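Local structure of acetyl-CoA acetyltransferase (Mycobacterium smegmatis, 4EGV) at residues 223-228 and 237-242; 255-260 and 458-463; 292-297 and 418-423; 301-306 and 412-417. The protein is a monomeric thiolase-like protein that probably has acyltransferase activity. All blocks are in the same frame, centred on the assembly; numbering follows the deposited sequence.

Interaction 1 (223-228 and 237-242)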
loop_
_atom_site.group_PDB
_atom_site.type_symbol
_atom_site.label_atom_id
_atom_site.label_comp_id
_atom_site.label_asym_id
_atom_site.label_seq_id
_atom_site.Cartn_x
_atom_site.Cartn_y
_atom_site.Cartn_z
ATOM N N PRO A 223 7.116 8.403 14.305
ATOM C CA PRO A 223 7.918 7.191 14.422
ATOM C C PRO A 223 8.338 6.582 13.071
ATOM O O PRO A 223 9.414 6.004 12.974
ATOM C CB PRO A 223 6.986 6.226 15.164
ATOM C CG PRO A 223 6.036 7.060 15.859
ATOM C CD PRO A 223 5.870 8.299 15.092
ATOM N N PHE A 224 7.476 6.700 12.063
ATOM C CA PHE A 224 7.824 6.417 10.658
ATOM C C PHE A 224 9.052 7.179 10.111
ATOM O O PHE A 224 9.983 6.559 9.601
ATOM C CB PHE A 224 6.622 6.667 9.760
ATOM C CG PHE A 224 5.615 5.591 9.805
ATOM C CD1 PHE A 224 5.330 4.848 8.677
ATOM C CD2 PHE A 224 4.957 5.296 10.965
ATOM C CE1 PHE A 224 4.391 3.823 8.718
ATOM C CE2 PHE A 224 4.033 4.272 11.011
ATOM C CZ PHE A 224 3.743 3.548 9.898
ATOM N N SER A 225 9.057 8.504 10.242
ATOM C CA SER A 225 10.131 9.299 9.680
ATOM C C SER A 225 11.431 9.111 10.421
ATOM O O SER A 225 12.493 9.337 9.857
ATOM C CB SER A 225 9.769 10.789 9.511
ATOM O OG SER A 225 9.676 11.469 10.734
ATOM N N LYS A 226 11.353 8.655 11.671
ATOM C CA LYS A 226 12.547 8.336 12.417
ATOM C C LYS A 226 13.245 7.094 11.879
ATOM O O LYS A 226 14.457 7.108 11.649
ATOM C CB LYS A 226 12.232 8.160 13.887
ATOM C CG LYS A 226 13.483 7.819 14.677
ATOM C CD LYS A 226 13.375 8.009 16.195
ATOM C CE LYS A 226 13.073 6.685 16.914
ATOM N NZ LYS A 226 11.622 6.435 16.952
ATOM N N VAL A 227 12.478 6.021 11.687
ATOM C CA VAL A 227 12.966 4.812 11.044
ATOM C C VAL A 227 13.494 5.135 9.644
ATOM O O VAL A 227 14.489 4.605 9.223
ATOM C CB VAL A 227 11.852 3.725 10.989
ATOM C CG1 VAL A 227 12.181 2.595 10.001
ATOM C CG2 VAL A 227 11.571 3.170 12.372
ATOM N N ALA A 228 12.821 6.026 8.942
ATOM C CA ALA A 228 13.193 6.382 7.613
ATOM C C ALA A 228 14.535 7.057 7.553
ATOM O O ALA A 228 15.266 6.854 6.597
ATOM C CB ALA A 228 12.137 7.237 6.982
ATOM N N PRO A 237 16.058 11.896 3.453
ATOM C CA PRO A 237 15.045 11.979 4.511
ATOM C C PRO A 237 15.510 12.904 5.647
ATOM O O PRO A 237 16.665 12.832 6.097
ATOM C CB PRO A 237 14.981 10.546 5.019
ATOM C CG PRO A 237 16.440 10.077 4.909
ATOM C CD PRO A 237 17.122 10.940 3.832
ATOM N N THR A 238 14.619 13.782 6.091
ATOM C CA THR A 238 14.792 14.475 7.376
ATOM C C THR A 238 13.777 13.912 8.381
ATOM O O THR A 238 12.604 13.675 8.034
ATOM C CB THR A 238 14.636 16.002 7.256
ATOM O OG1 THR A 238 14.340 16.315 5.900
ATOM C CG2 THR A 238 15.928 16.725 7.632
ATOM N N GLU A 239 14.240 13.675 9.609
ATOM C CA GLU A 239 13.353 13.232 10.681
ATOM C C GLU A 239 12.458 14.382 11.130
ATOM O O GLU A 239 12.886 15.537 11.151
ATOM C CB GLU A 239 14.144 12.654 11.852
ATOM C CG GLU A 239 13.285 11.925 12.851
ATOM C CD GLU A 239 13.956 11.700 14.196
ATOM O OE1 GLU A 239 15.206 11.717 14.286
ATOM O OE2 GLU A 239 13.212 11.484 15.173
ATOM N N ARG A 240 11.210 14.046 11.462
ATOM C CA ARG A 240 10.201 15.029 11.867
ATOM C C ARG A 240 9.582 14.658 13.215
ATOM O O ARG A 240 9.308 13.492 13.471
ATOM C CB ARG A 240 9.109 15.197 10.789
ATOM C CG ARG A 240 9.602 15.377 9.317
ATOM C CD ARG A 240 10.128 16.769 9.012
ATOM N NE ARG A 240 10.421 16.936 7.607
ATOM C CZ ARG A 240 10.900 18.058 7.063
ATOM N NH1 ARG A 240 11.153 19.123 7.811
ATOM N NH2 ARG A 240 11.127 18.117 5.755
ATOM N N SER A 241 9.392 15.656 14.078
ATOM C CA SER A 241 8.678 15.482 15.344
ATOM C C SER A 241 7.164 15.638 15.145
ATOM O O SER A 241 6.705 16.162 14.147
ATOM C CB SER A 241 9.183 16.473 16.400
ATOM O OG SER A 241 8.795 17.804 16.090
ATOM N N VAL A 242 6.402 15.174 16.123
ATOM C CA VAL A 242 4.953 15.280 16.141
ATOM C C VAL A 242 4.496 16.721 15.965
ATOM O O VAL A 242 3.613 16.990 15.175
ATOM C CB VAL A 242 4.400 14.695 17.466
ATOM C CG1 VAL A 242 2.929 14.966 17.626
ATOM C CG2 VAL A 242 4.687 13.168 17.585
#
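Ser225, near the C-terminal end of helix 210-230, accepts a hydrogen bond from the backbone N-H of Arg240 in the chain that returns along the helix, so this is a helix-loop contact closed by a short connection. The polar part is that one bond: Arg240 N donates to Ser225 OG at 3.1 Å, with an N-H...O angle of 151°. Ser225 OG, set between its own backbone N and carbonyl carbon (chi1 71°), is also hydrogen-bonded to Ala222 O one turn back, which fixes the hydroxyl between helix and loop. The van der Waals part lies beside it. Glu239 runs out extended alongside Lys226, both pointing the same way, and its CG rests against the helix backbone at Lys226 CA. The charges do not pair: Lys226 NZ stays 5.6 Å from Glu239 OE2. Arg240 sends its guanidinium away from the helix to a salt bridge with Glu244 of helix 242-246, whose N-cap residue is Ser241. Phe375 of helix 373-376 packs on Ser225 and Ala228. At the far end the ring of Pro237 abuts the helix backbone, its CG 3.8 Å from Ala228 O.

Interaction 2 (255-260 and 458-463)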
loop_
_atom_site.group_PDB
_atom_site.type_symbol
_atom_site.label_atom_id
_atom_site.label_comp_id
_atom_site.label_asym_id
_atom_site.label_seq_id
_atom_site.Cartn_x
_atom_site.Cartn_y
_atom_site.Cartn_z
ATOM N N ILE A 255 -2.338 21.186 1.953
ATOM C CA ILE A 255 -2.429 20.798 0.528
ATOM C C ILE A 255 -3.837 20.332 0.157
ATOM O O ILE A 255 -4.510 20.944 -0.630
ATOM C CB ILE A 255 -1.431 19.639 0.185
ATOM C CG1 ILE A 255 0.011 20.056 0.448
ATOM C CG2 ILE A 255 -1.558 19.158 -1.295
ATOM C CD1 ILE A 255 0.714 20.791 -0.723
ATOM N N VAL A 256 -4.236 19.207 0.720
ATOM C CA VAL A 256 -5.550 18.636 0.526
ATOM C C VAL A 256 -6.036 18.199 1.921
ATOM O O VAL A 256 -5.284 17.586 2.654
ATOM C CB VAL A 256 -5.488 17.460 -0.500
ATOM C CG1 VAL A 256 -6.668 16.567 -0.371
ATOM C CG2 VAL A 256 -5.358 17.979 -1.947
ATOM N N ASP A 257 -7.264 18.571 2.287
ATOM C CA ASP A 257 -7.780 18.308 3.614
ATOM C C ASP A 257 -7.890 16.814 3.844
ATOM O O ASP A 257 -8.537 16.117 3.078
ATOM C CB ASP A 257 -9.134 18.976 3.848
ATOM C CG ASP A 257 -9.343 19.389 5.321
ATOM O OD1 ASP A 257 -8.905 20.506 5.691
ATOM O OD2 ASP A 257 -9.951 18.615 6.101
ATOM N N PRO A 258 -7.328 16.322 4.954
ATOM C CA PRO A 258 -6.854 17.042 6.123
ATOM C C PRO A 258 -5.354 17.150 6.273
ATOM O O PRO A 258 -4.889 17.459 7.378
ATOM C CB PRO A 258 -7.398 16.188 7.269
ATOM C CG PRO A 258 -7.359 14.823 6.747
ATOM C CD PRO A 258 -7.391 14.888 5.224
ATOM N N TYR A 259 -4.611 16.902 5.191
ATOM C CA TYR A 259 -3.142 16.773 5.255
ATOM C C TYR A 259 -2.315 18.028 4.996
ATOM O O TYR A 259 -2.490 18.709 3.984
ATOM C CB TYR A 259 -2.620 15.730 4.293
ATOM C CG TYR A 259 -3.396 14.466 4.225
ATOM C CD1 TYR A 259 -3.328 13.526 5.262
ATOM C CD2 TYR A 259 -4.178 14.173 3.092
ATOM C CE1 TYR A 259 -4.032 12.332 5.193
ATOM C CE2 TYR A 259 -4.893 13.001 3.015
ATOM C CZ TYR A 259 -4.813 12.083 4.068
ATOM O OH TYR A 259 -5.499 10.915 3.968
ATOM N N PRO A 260 -1.394 18.318 5.928
ATOM C CA PRO A 260 -0.342 19.307 5.704
ATOM C C PRO A 260 0.740 18.730 4.828
ATOM O O PRO A 260 0.938 17.529 4.811
ATOM C CB PRO A 260 0.198 19.596 7.098
ATOM C CG PRO A 260 -0.510 18.670 8.039
ATOM C CD PRO A 260 -1.372 17.751 7.295
ATOM N N GLU A 458 -21.558 13.544 4.429
ATOM C CA GLU A 458 -21.026 12.348 5.080
ATOM C C GLU A 458 -19.515 12.464 5.238
ATOM O O GLU A 458 -18.960 12.117 6.281
ATOM C CB GLU A 458 -21.427 11.060 4.345
ATOM C CG GLU A 458 -21.238 9.817 5.207
ATOM C CD GLU A 458 -21.510 8.521 4.481
ATOM O OE1 GLU A 458 -21.988 8.570 3.336
ATOM O OE2 GLU A 458 -21.226 7.452 5.044
ATOM N N THR A 459 -18.877 12.972 4.190
ATOM C CA THR A 459 -17.450 13.261 4.185
ATOM C C THR A 459 -17.120 14.332 3.129
ATOM O O THR A 459 -17.946 14.705 2.307
ATOM C CB THR A 459 -16.615 11.975 4.032
ATOM O OG1 THR A 459 -15.226 12.268 4.196
ATOM C CG2 THR A 459 -16.867 11.328 2.701
ATOM N N TYR A 460 -15.901 14.836 3.192
ATOM C CA TYR A 460 -15.501 16.026 2.477
ATOM C C TYR A 460 -13.979 16.058 2.345
ATOM O O TYR A 460 -13.235 15.391 3.076
ATOM C CB TYR A 460 -15.975 17.285 3.237
ATOM C CG TYR A 460 -15.276 17.492 4.572
ATOM C CD1 TYR A 460 -14.188 18.362 4.692
ATOM C CD2 TYR A 460 -15.694 16.802 5.712
ATOM C CE1 TYR A 460 -13.534 18.543 5.902
ATOM C CE2 TYR A 460 -15.045 16.976 6.942
ATOM C CZ TYR A 460 -13.960 17.858 7.029
ATOM O OH TYR A 460 -13.311 18.031 8.233
ATOM N N THR A 461 -13.523 16.855 1.399
ATOM C CA THR A 461 -12.151 17.324 1.420
ATOM C C THR A 461 -12.083 18.725 0.797
ATOM O O THR A 461 -13.064 19.194 0.220
ATOM C CB THR A 461 -11.201 16.301 0.741
ATOM O OG1 THR A 461 -9.841 16.728 0.876
ATOM C CG2 THR A 461 -11.577 16.078 -0.701
ATOM N N VAL A 462 -10.950 19.399 0.949
ATOM C CA VAL A 462 -10.768 20.692 0.326
ATOM C C VAL A 462 -9.444 20.716 -0.431
ATOM O O VAL A 462 -8.429 20.203 0.052
ATOM C CB VAL A 462 -10.787 21.829 1.361
ATOM C CG1 VAL A 462 -10.754 23.197 0.656
ATOM C CG2 VAL A 462 -11.997 21.743 2.245
ATOM N N ARG A 463 -9.443 21.308 -1.618
ATOM C CA ARG A 463 -8.190 21.500 -2.350
ATOM C C ARG A 463 -7.636 22.886 -2.098
ATOM O O ARG A 463 -8.210 23.863 -2.526
ATOM C CB ARG A 463 -8.380 21.306 -3.845
ATOM C CG ARG A 463 -9.049 20.013 -4.234
ATOM C CD ARG A 463 -8.669 19.590 -5.626
ATOM N NE ARG A 463 -7.218 19.475 -5.693
ATOM C CZ ARG A 463 -6.543 18.613 -6.444
ATOM N NH1 ARG A 463 -7.166 17.743 -7.247
ATOM N NH2 ARG A 463 -5.231 18.628 -6.376
#
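Asp257 is gripped through its backbone by two consecutive residues of strand 453-463. Asp257 N donates to Val462 O at 3.0 Å, and Asp257 O accepts from Thr461 OG1 at 2.6 Å, in the carbonyl plane and on a lone pair. The threonine hydroxyl reaches that oxygen because OG1 lies opposite its own backbone N (chi1 -175°). This is the close-packed part: Val256 CG1 meets Thr461 OG1 at 3.4 Å, Val256 CA makes a CA-H...O contact with Val462 O, and the CB atoms of Asp257 and Val462 face each other at 4.1 Å. Helix 191-206 closes over it, with Asn200 against Asp257 and Val193 against Thr461, while Leu496 of helix 490-498 covers Val462.

Less closely fitted, though still buried, Asp257 OD2 stands obliquely to the Tyr460 ring, 3.6 Å from Tyr460 CE1, with carboxylate and ring planes 36° apart; Asp257 OD1 bonds to Tyr464 OH and Tyr460 OH to Arg203. The partly exposed side is looser: Val256 CG2 comes only to 4.4 Å from Arg463 NE, and that guanidinium pairs with Asp465. One beta bridge, Val256 with Arg463, together with the two bonds of Asp257, joins the short hairpin of strands 254-256 and 259-260, turned at cis-Pro258, to an antiparallel-sheet strand within the additional C-terminal domain of type 1 thiolase-like proteins.

Interaction 3 (292-297 and 418-423)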
loop_
_atom_site.group_PDB
_atom_site.type_symbol
_atom_site.label_atom_id
_atom_site.label_comp_id
_atom_site.label_asym_id
_atom_site.label_seq_id
_atom_site.Cartn_x
_atom_site.Cartn_y
_atom_site.Cartn_z
ATOM N N LYS A 292 19.987 -18.592 4.265
ATOM C CA LYS A 292 19.371 -17.597 3.372
ATOM C C LYS A 292 17.886 -17.805 3.056
ATOM O O LYS A 292 17.233 -16.888 2.603
ATOM C CB LYS A 292 20.121 -17.542 2.032
ATOM C CG LYS A 292 21.555 -17.087 2.095
ATOM C CD LYS A 292 21.702 -15.615 2.244
ATOM C CE LYS A 292 23.171 -15.276 2.492
ATOM N NZ LYS A 292 23.453 -13.834 2.312
ATOM N N TRP A 293 17.376 -19.009 3.263
ATOM C CA TRP A 293 15.995 -19.316 2.943
ATOM C C TRP A 293 14.980 -18.698 3.914
ATOM O O TRP A 293 15.070 -18.854 5.135
ATOM C CB TRP A 293 15.766 -20.814 2.937
ATOM C CG TRP A 293 16.659 -21.591 2.124
ATOM C CD1 TRP A 293 17.713 -21.146 1.418
ATOM C CD2 TRP A 293 16.608 -23.005 1.934
ATOM N NE1 TRP A 293 18.337 -22.188 0.788
ATOM C CE2 TRP A 293 17.679 -23.345 1.090
ATOM C CE3 TRP A 293 15.749 -24.020 2.384
ATOM C CZ2 TRP A 293 17.932 -24.654 0.694
ATOM C CZ3 TRP A 293 15.990 -25.308 1.989
ATOM C CH2 TRP A 293 17.070 -25.616 1.138
ATOM N N VAL A 294 13.997 -18.029 3.329
ATOM C CA VAL A 294 12.840 -17.499 4.029
ATOM C C VAL A 294 11.543 -18.021 3.373
ATOM O O VAL A 294 11.374 -18.000 2.167
ATOM C CB VAL A 294 12.906 -15.970 4.049
ATOM C CG1 VAL A 294 11.807 -15.400 4.815
ATOM C CG2 VAL A 294 14.209 -15.540 4.644
ATOM N N TYR A 295 10.627 -18.501 4.196
ATOM C CA TYR A 295 9.319 -19.005 3.743
ATOM C C TYR A 295 8.229 -17.942 3.759
ATOM O O TYR A 295 8.167 -17.097 4.610
ATOM C CB TYR A 295 8.893 -20.217 4.592
ATOM C CG TYR A 295 9.911 -21.307 4.577
ATOM C CD1 TYR A 295 9.721 -22.412 3.783
ATOM C CD2 TYR A 295 11.089 -21.208 5.317
ATOM C CE1 TYR A 295 10.647 -23.423 3.720
ATOM C CE2 TYR A 295 12.026 -22.190 5.254
ATOM C CZ TYR A 295 11.799 -23.323 4.447
ATOM O OH TYR A 295 12.723 -24.354 4.359
ATOM N N LEU A 296 7.379 -17.981 2.765
ATOM C CA LEU A 296 6.200 -17.173 2.785
ATOM C C LEU A 296 5.111 -17.993 3.504
ATOM O O LEU A 296 4.393 -18.773 2.914
ATOM C CB LEU A 296 5.830 -16.761 1.361
ATOM C CG LEU A 296 4.547 -15.958 1.163
ATOM C CD1 LEU A 296 4.452 -14.758 2.063
ATOM C CD2 LEU A 296 4.439 -15.563 -0.290
ATOM N N ARG A 297 5.027 -17.810 4.803
ATOM C CA ARG A 297 4.177 -18.623 5.624
ATOM C C ARG A 297 2.713 -18.268 5.522
ATOM O O ARG A 297 1.889 -19.141 5.417
ATOM C CB ARG A 297 4.652 -18.634 7.072
ATOM C CG ARG A 297 5.943 -19.413 7.272
ATOM C CD ARG A 297 5.728 -20.941 7.231
ATOM N NE ARG A 297 4.841 -21.446 8.286
ATOM C CZ ARG A 297 5.229 -21.779 9.519
ATOM N NH1 ARG A 297 6.488 -21.685 9.899
ATOM N NH2 ARG A 297 4.345 -22.208 10.396
ATOM N N GLY A 418 1.743 -10.627 3.175
ATOM C CA GLY A 418 2.646 -11.736 3.292
ATOM C C GLY A 418 3.261 -11.796 4.683
ATOM O O GLY A 418 3.570 -10.783 5.301
ATOM N N ILE A 419 3.418 -13.007 5.197
ATOM C CA ILE A 419 4.083 -13.233 6.454
ATOM C C ILE A 419 5.247 -14.130 6.150
ATOM O O ILE A 419 5.090 -15.134 5.517
ATOM C CB ILE A 419 3.152 -13.857 7.521
ATOM C CG1 ILE A 419 1.932 -12.946 7.750
ATOM C CG2 ILE A 419 3.931 -14.110 8.794
ATOM C CD1 ILE A 419 0.974 -13.370 8.814
ATOM N N TYR A 420 6.418 -13.717 6.617
ATOM C CA TYR A 420 7.707 -14.358 6.354
ATOM C C TYR A 420 8.391 -14.878 7.638
ATOM O O TYR A 420 8.233 -14.290 8.708
ATOM C CB TYR A 420 8.608 -13.346 5.651
ATOM C CG TYR A 420 8.018 -12.826 4.375
ATOM C CD1 TYR A 420 8.224 -13.498 3.196
ATOM C CD2 TYR A 420 7.250 -11.686 4.341
ATOM C CE1 TYR A 420 7.664 -13.055 2.017
ATOM C CE2 TYR A 420 6.704 -11.248 3.182
ATOM C CZ TYR A 420 6.910 -11.943 2.018
ATOM O OH TYR A 420 6.399 -11.513 0.819
ATOM N N SER A 421 9.124 -15.983 7.508
ATOM C CA SER A 421 9.897 -16.625 8.590
ATOM C C SER A 421 10.907 -17.641 8.060
ATOM O O SER A 421 10.734 -18.217 6.998
ATOM C CB SER A 421 8.982 -17.357 9.554
ATOM O OG SER A 421 9.724 -17.899 10.602
ATOM N N THR A 422 11.957 -17.880 8.825
ATOM C CA THR A 422 12.923 -18.931 8.509
ATOM C C THR A 422 12.433 -20.335 8.875
ATOM O O THR A 422 12.955 -21.334 8.371
ATOM C CB THR A 422 14.250 -18.709 9.229
ATOM O OG1 THR A 422 14.001 -18.386 10.597
ATOM C CG2 THR A 422 15.049 -17.607 8.560
ATOM N N GLU A 423 11.439 -20.391 9.763
ATOM C CA GLU A 423 10.819 -21.632 10.233
ATOM C C GLU A 423 10.080 -22.348 9.076
ATOM O O GLU A 423 9.111 -21.827 8.556
ATOM C CB GLU A 423 9.900 -21.355 11.442
ATOM C CG GLU A 423 9.560 -22.583 12.331
ATOM C CD GLU A 423 8.335 -22.348 13.262
ATOM O OE1 GLU A 423 8.484 -21.636 14.298
ATOM O OE2 GLU A 423 7.228 -22.876 12.962
#
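Leu296 and Tyr420 face each other as an antiparallel non-hydrogen-bonded pair within the mixed sheet of the thiolase fold, where strands 294-303 and 414-421 are neighbours. The leucine approaches over one face of the ring: Leu296 CD1 lies 4.0 Å from the Tyr420 ring centroid and 27° off its normal, a CH-pi contact, while Val294 CG1 packs on Tyr420 CB at 3.9 Å. Tyr420 OH reaches Gln119. On the face of the sheet shared by Tyr295 and Ser421, the Tyr295 ring turns its edge to Ser421 O, with CD2 3.4 Å away. The same oxygen accepts from Tyr295 N, and Ser421 N returns a bond to Tyr295 O, closing the hydrogen-bonded pair. At the strand end, Ser421 OG accepts from Glu423 N, an ST turn, and is also bonded to Gln401 O. This turn brings Glu423 back toward Arg297, whose chain, bent at chi2 and chi3, carries the guanidinium across to it. The guanidinium and carboxylate planes are 50° apart, and the salt bridge from Arg297 NH1 to Glu423 OE2 is weak at 3.4 Å. Arg297 NH1 also donates to Glu423 O at 3.0 Å, from above the carbonyl plane.

Interaction 4 (301-306 and 412-417)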
loop_
_atom_site.group_PDB
_atom_site.type_symbol
_atom_site.label_atom_id
_atom_site.label_comp_id
_atom_site.label_asym_id
_atom_site.label_seq_id
_atom_site.Cartn_x
_atom_site.Cartn_y
_atom_site.Cartn_z
ATOM N N ASP A 301 -4.988 -12.041 -0.445
ATOM C CA ASP A 301 -5.236 -10.921 -1.340
ATOM C C ASP A 301 -6.734 -10.537 -1.306
ATOM O O ASP A 301 -7.597 -11.332 -1.652
ATOM C CB ASP A 301 -4.781 -11.220 -2.792
ATOM C CG ASP A 301 -3.349 -11.812 -2.892
ATOM O OD1 ASP A 301 -2.352 -11.155 -2.491
ATOM O OD2 ASP A 301 -3.207 -12.941 -3.412
HETATM N N MSE A 302 -7.030 -9.313 -0.894
HETATM C CA MSE A 302 -8.397 -8.848 -0.854
HETATM C C MSE A 302 -8.649 -7.618 -1.699
HETATM O O MSE A 302 -7.729 -6.945 -2.099
HETATM C CB MSE A 302 -8.831 -8.617 0.587
HETATM C CG MSE A 302 -8.956 -9.909 1.415
HETATM SE SE MSE A 302 -10.330 -11.177 0.813
HETATM C CE MSE A 302 -11.936 -10.044 0.927
ATOM N N LYS A 303 -9.917 -7.345 -1.981
ATOM C CA LYS A 303 -10.319 -6.228 -2.830
ATOM C C LYS A 303 -11.621 -5.596 -2.354
ATOM O O LYS A 303 -12.545 -6.311 -2.026
ATOM C CB LYS A 303 -10.471 -6.710 -4.268
ATOM C CG LYS A 303 -11.054 -5.674 -5.228
ATOM C CD LYS A 303 -11.376 -6.281 -6.588
ATOM C CE LYS A 303 -10.065 -6.828 -7.193
ATOM N NZ LYS A 303 -10.191 -8.019 -8.081
ATOM N N GLU A 304 -11.686 -4.261 -2.313
ATOM C CA GLU A 304 -12.929 -3.510 -2.047
ATOM C C GLU A 304 -13.755 -3.203 -3.305
ATOM O O GLU A 304 -13.248 -3.292 -4.416
ATOM C CB GLU A 304 -12.618 -2.220 -1.324
ATOM C CG GLU A 304 -11.963 -2.405 0.025
ATOM C CD GLU A 304 -12.956 -2.689 1.187
ATOM O OE1 GLU A 304 -14.203 -2.674 1.004
ATOM O OE2 GLU A 304 -12.484 -2.927 2.317
ATOM N N PRO A 305 -15.054 -2.886 -3.129
ATOM C CA PRO A 305 -15.865 -2.351 -4.236
ATOM C C PRO A 305 -15.589 -0.864 -4.408
ATOM O O PRO A 305 -14.928 -0.295 -3.557
ATOM C CB PRO A 305 -17.299 -2.611 -3.772
ATOM C CG PRO A 305 -17.219 -2.724 -2.274
ATOM C CD PRO A 305 -15.882 -3.276 -1.969
ATOM N N LYS A 306 -16.067 -0.236 -5.482
ATOM C CA LYS A 306 -15.771 1.189 -5.713
ATOM C C LYS A 306 -16.140 2.004 -4.527
ATOM O O LYS A 306 -17.040 1.675 -3.794
ATOM C CB LYS A 306 -16.448 1.804 -6.945
ATOM C CG LYS A 306 -17.512 0.988 -7.602
ATOM C CD LYS A 306 -17.813 1.525 -9.002
ATOM C CE LYS A 306 -17.630 0.403 -10.029
ATOM N NZ LYS A 306 -17.087 0.915 -11.312
ATOM N N ALA A 412 -7.457 2.614 -1.049
ATOM C CA ALA A 412 -7.699 1.439 -0.175
ATOM C C ALA A 412 -8.454 0.310 -0.885
ATOM O O ALA A 412 -9.215 -0.384 -0.238
ATOM C CB ALA A 412 -8.409 1.831 1.112
ATOM N N SER A 413 -8.249 0.149 -2.201
ATOM C CA SER A 413 -9.062 -0.771 -3.037
ATOM C C SER A 413 -8.577 -2.205 -2.911
ATOM O O SER A 413 -9.334 -3.125 -3.039
ATOM C CB SER A 413 -9.057 -0.379 -4.529
ATOM O OG SER A 413 -9.480 0.926 -4.748
ATOM N N LYS A 414 -7.284 -2.360 -2.681
ATOM C CA LYS A 414 -6.610 -3.635 -2.745
ATOM C C LYS A 414 -5.599 -3.768 -1.607
ATOM O O LYS A 414 -4.871 -2.831 -1.285
ATOM C CB LYS A 414 -5.900 -3.784 -4.090
ATOM C CG LYS A 414 -6.714 -4.413 -5.163
ATOM C CD LYS A 414 -6.046 -4.162 -6.487
ATOM C CE LYS A 414 -6.830 -4.757 -7.665
ATOM N NZ LYS A 414 -5.923 -5.048 -8.839
ATOM N N TYR A 415 -5.572 -4.956 -1.009
ATOM C CA TYR A 415 -4.633 -5.269 0.041
ATOM C C TYR A 415 -4.104 -6.705 -0.028
ATOM O O TYR A 415 -4.839 -7.661 -0.194
ATOM C CB TYR A 415 -5.265 -4.980 1.373
ATOM C CG TYR A 415 -4.287 -4.488 2.364
ATOM C CD1 TYR A 415 -3.946 -3.136 2.401
ATOM C CD2 TYR A 415 -3.723 -5.362 3.304
ATOM C CE1 TYR A 415 -3.049 -2.628 3.359
ATOM C CE2 TYR A 415 -2.827 -4.881 4.269
ATOM C CZ TYR A 415 -2.489 -3.497 4.291
ATOM O OH TYR A 415 -1.604 -3.018 5.230
ATOM N N SER A 416 -2.791 -6.830 0.085
ATOM C CA SER A 416 -2.075 -8.084 -0.052
ATOM C C SER A 416 -1.122 -8.183 1.076
ATOM O O SER A 416 -0.395 -7.266 1.386
ATOM C CB SER A 416 -1.314 -8.160 -1.367
ATOM O OG SER A 416 -2.176 -8.451 -2.424
ATOM N N VAL A 417 -1.155 -9.327 1.712
ATOM C CA VAL A 417 -0.384 -9.544 2.913
ATOM C C VAL A 417 0.516 -10.744 2.714
ATOM O O VAL A 417 0.136 -11.704 2.120
ATOM C CB VAL A 417 -1.300 -9.697 4.199
ATOM C CG1 VAL A 417 -0.448 -9.801 5.436
ATOM C CG2 VAL A 417 -2.270 -8.552 4.320
#
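Met302, a selenomethionine here, and Tyr415 form the antiparallel hydrogen-bonded pair at the middle of this contact. The backbone bonds come first: Met302 N to Tyr415 O at 2.8 Å, and Tyr415 N to Met302 O at 3.1 Å. Beyond the regular strands a third bond, Glu304 N to Ser413 O at 2.7 Å, continues the pairing into the adjoining loops. CA-H...O contacts fill the intervals, the shortest from Lys303 CA to Ser413 O at 3.3 Å.

The side-chain bond belongs to the pair Asp301 and Ser416. Ser416 OG donates to Asp301 OD1 at 2.7 Å, meeting the carboxylate on its anti side and 24° out of its plane. Asp301 CG sits beside its own backbone N (chi1 -48°), which swings OD1 across to the other strand.

Van der Waals contacts complete it. Lys303 and Lys414 run side by side in the same direction; Lys303 CE touches Lys414 CE at 3.9 Å, whereas Lys303 NZ and Lys414 NZ spread to 5.3 Å. Glu304 lays CG 3.4 Å from Ala412 O, then bends away so that OE2 bonds to Ser316 OG and to the backbone N of Ala318.

Helix 117-130 covers the side of Asp301 and Ser416 with His120, while helix 317-330 lies against Met302 and Tyr415 through Ala322 and Ser319. Gln436 of helix 432-440 touches Met302 and Lys303, and strand 402-409 flanks strand 414-421 at its other edge.

How the interactions relate
Interactions 3 and 4 join the same two strands, 294-303 and 414-421, at opposite ends, their centres about 23 Å apart. Backbone bonds carry both, yet interaction 3 is the more buried and adds aromatic packing and a weak salt bridge, whereas interaction 4, partly buried, adds a serine-carboxylate bond and two exposed or partly exposed lysines. Interaction 2 is also buried but has just one beta bridge, linking a hairpin to the additional C-terminal domain; it lies on the other side of the chain's centre from interaction 3. Interaction 1, between helix and loop, is the most local along the sequence and likewise partly buried, with three exposed residues among the seven that touch and a single hydrogen bond across it.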